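Side-chain contact in choline binding protein PCPA (Streptococcus pneumoniae, PDB 4CP6), which probably anchors to choline on the pneumococcal cell surface and displays a leucine-rich repeat region that serves as a vaccine antigen: residues 395-398 with 399-403. Sequence-based numbering, arbitrary orientation.
Sequences SEHI and KDVLK
Val401 lays its CG2 methyl over one face of the His397 imidazole, a CH-pi contact 3.9 Å from the ring centroid and displaced toward the rim, close to CE1 and NE2. With CG anti to the backbone N (chi1 176°), the imidazole stands out from the helix surface, leaning slightly C-terminally, and a branched valine one turn on meets its face with a methyl. At the ring edge, in its plane, a water 2.8 Å from His397 ND1 donates to Asp400 OD2, so histidine and aspartate are joined through solvent, which probably steadies the ring's rotation.

Asp400 uses its other oxygen too: a second water donates to Asp400 OD1 and to Glu396 OE1, bridging two carboxylates whose like charges it probably helps to screen. Glu396, bent at chi2 (-63°), runs alongside the extended Lys399. Their charged ends do not touch; a third water donates to Glu396 OE2 and accepts from Lys399 NZ, which also bonds Ile412 O. The long aliphatic chain of Lys399 suits a place against Val414 from which its ammonium reaches these partners; Glu396 is more exposed.

Ser395 is the N-cap. Its small side chain turns back so that OG accepts from Ile398 N at 3.0 Å, nearly straight (167°), serving an amide of the first turn that has no preceding helical carbonyl. Regular i to i+4 bonds follow, from Lys399 N to Ser395 O through to Leu402 N to Ile398 O.

Ile398 and Leu402 form the buried, apolar side of helix 396-405, packing on Val393 of strand 390-393; Leu402 also meets Ile412, and Val401 leans on Val378. The helix thus forms the crossover of a beta-alpha-beta unit, linking parallel neighbours 390-393 and 412-414 at the C-terminal end of the leucine-rich repeat array.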
ATOM      1  N   SER A 395      41.119 -11.785  -2.475  1.00 15.88           N
ATOM      2  CA  SER A 395      42.092 -12.736  -1.927  1.00 16.28           C
ATOM      3  C   SER A 395      41.747 -14.174  -2.221  1.00 18.56           C
ATOM      4  O   SER A 395      40.583 -14.501  -2.466  1.00 16.40           O
ATOM      5  CB  SER A 395      42.178 -12.575  -0.414  1.00 17.97           C
ATOM      6  OG  SER A 395      41.006 -13.048   0.243  1.00 22.59           O
ATOM      7  N   GLU A 396      42.741 -15.058  -2.087  1.00 18.09           N
ATOM      8  CA  GLU A 396      42.535 -16.493  -2.213  1.00 17.92           C
ATOM      9  C   GLU A 396      41.605 -16.988  -1.096  1.00 19.34           C
ATOM     10  O   GLU A 396      40.806 -17.880  -1.363  1.00 16.52           O
ATOM     11  CB  GLU A 396      43.884 -17.247  -2.181  1.00 19.46           C
ATOM     12  CG  GLU A 396      44.669 -17.129  -3.485  1.00 25.88           C
ATOM     13  CD  GLU A 396      44.048 -17.709  -4.747  1.00 34.67           C
ATOM     14  OE1 GLU A 396      43.271 -18.685  -4.654  1.00 31.13           O
ATOM     15  OE2 GLU A 396      44.387 -17.214  -5.844  1.00 37.11           O
ATOM     16  N   HIS A 397      41.656 -16.399   0.136  1.00 16.52           N
ATOM     17  CA  HIS A 397      40.764 -16.816   1.227  1.00 16.96           C
ATOM     18  C   HIS A 397      39.306 -16.541   0.846  1.00 17.25           C
ATOM     19  O   HIS A 397      38.459 -17.420   1.018  1.00 17.45           O
ATOM     20  CB  HIS A 397      41.091 -16.144   2.565  1.00 18.19           C
ATOM     21  CG  HIS A 397      40.119 -16.494   3.654  1.00 20.80           C
ATOM     22  ND1 HIS A 397      39.926 -17.808   4.053  1.00 22.63           N
ATOM     23  CD2 HIS A 397      39.256 -15.700   4.337  1.00 22.35           C
ATOM     24  CE1 HIS A 397      39.001 -17.768   4.999  1.00 21.82           C
ATOM     25  NE2 HIS A 397      38.572 -16.519   5.210  1.00 22.52           N
ATOM     26  N   ILE A 398      39.013 -15.352   0.300  1.00 15.07           N
ATOM     27  CA  ILE A 398      37.623 -15.075  -0.096  1.00 14.44           C
ATOM     28  C   ILE A 398      37.170 -16.034  -1.224  1.00 15.91           C
ATOM     29  O   ILE A 398      36.046 -16.533  -1.180  1.00 14.31           O
ATOM     30  CB  ILE A 398      37.444 -13.591  -0.388  1.00 16.22           C
ATOM     31  CG1 ILE A 398      37.532 -12.845   0.960  1.00 16.20           C
ATOM     32  CG2 ILE A 398      36.082 -13.313  -1.094  1.00 16.43           C
ATOM     33  CD1 ILE A 398      37.703 -11.307   0.862  1.00 20.54           C
ATOM     34  N   LYS A 399      38.075 -16.393  -2.167  1.00 13.58           N
ATOM     35  CA  LYS A 399      37.765 -17.390  -3.186  1.00 12.95           C
ATOM     36  C   LYS A 399      37.443 -18.727  -2.491  1.00 15.69           C
ATOM     37  O   LYS A 399      36.492 -19.402  -2.890  1.00 14.90           O
ATOM     38  CB  LYS A 399      38.964 -17.528  -4.168  1.00 14.28           C
ATOM     39  CG  LYS A 399      38.814 -18.668  -5.165  1.00 15.04           C
ATOM     40  CD  LYS A 399      39.791 -18.522  -6.327  1.00 17.47           C
ATOM     41  CE  LYS A 399      39.640 -19.636  -7.334  1.00 17.66           C
ATOM     42  NZ  LYS A 399      40.356 -19.279  -8.586  1.00 22.33           N
ATOM     43  N   ASP A 400      38.227 -19.112  -1.461  1.00 13.59           N
ATOM     44  CA  ASP A 400      37.977 -20.371  -0.739  1.00 13.41           C
ATOM     45  C   ASP A 400      36.613 -20.356  -0.074  1.00 13.96           C
ATOM     46  O   ASP A 400      35.892 -21.357  -0.078  1.00 13.32           O
ATOM     47  CB  ASP A 400      39.054 -20.636   0.333  1.00 15.38           C
ATOM     48  CG  ASP A 400      40.452 -20.868  -0.203  1.00 20.14           C
ATOM     49  OD1 ASP A 400      40.584 -21.209  -1.399  1.00 19.18           O
ATOM     50  OD2 ASP A 400      41.409 -20.732   0.584  1.00 22.32           O
ATOM     51  N   VAL A 401      36.258 -19.214   0.529  1.00 13.71           N
ATOM     52  CA  VAL A 401      34.942 -19.090   1.170  1.00 13.11           C
ATOM     53  C   VAL A 401      33.831 -19.245   0.110  1.00 14.83           C
ATOM     54  O   VAL A 401      32.862 -20.014   0.306  1.00 14.27           O
ATOM     55  CB  VAL A 401      34.839 -17.745   1.926  1.00 16.24           C
ATOM     56  CG1 VAL A 401      33.390 -17.468   2.325  1.00 16.57           C
ATOM     57  CG2 VAL A 401      35.763 -17.743   3.148  1.00 16.64           C
ATOM     58  N   LEU A 402      33.965 -18.569  -1.025  1.00 13.76           N
ATOM     59  CA  LEU A 402      32.962 -18.736  -2.092  1.00 13.54           C
ATOM     60  C   LEU A 402      32.880 -20.165  -2.603  1.00 16.55           C
ATOM     61  O   LEU A 402      31.781 -20.712  -2.689  1.00 15.03           O
ATOM     62  CB  LEU A 402      33.237 -17.818  -3.272  1.00 13.41           C
ATOM     63  CG  LEU A 402      32.891 -16.363  -3.094  1.00 16.66           C
ATOM     64  CD1 LEU A 402      33.356 -15.573  -4.298  1.00 17.06           C
ATOM     65  CD2 LEU A 402      31.347 -16.161  -2.909  1.00 16.42           C
ATOM     66  N   LYS A 403      34.026 -20.804  -2.919  1.00 15.59           N
ATOM     67  CA  LYS A 403      34.007 -22.173  -3.412  1.00 15.76           C
ATOM     68  C   LYS A 403      33.332 -23.133  -2.446  1.00 17.25           C
ATOM     69  O   LYS A 403      32.710 -24.108  -2.876  1.00 18.05           O
ATOM     70  CB  LYS A 403      35.427 -22.683  -3.649  1.00 19.69           C
ATOM     71  CG  LYS A 403      36.104 -22.090  -4.872  1.00 35.74           C
ATOM     72  CD  LYS A 403      37.580 -22.485  -4.938  1.00 49.11           C
ATOM     73  CE  LYS A 403      37.831 -23.774  -5.688  1.00 68.55           C
ATOM     74  NZ  LYS A 403      39.271 -23.942  -6.020  1.00 82.28           N
TER
HETATM   75  O   HOH W   1      43.050 -18.243  -8.083  1.00 28.16           O
HETATM   76  O   HOH W   2      41.363 -20.410  -3.950  1.00 29.78           O
HETATM   77  O   HOH W   3      40.983 -20.224   3.173  1.00 23.74           O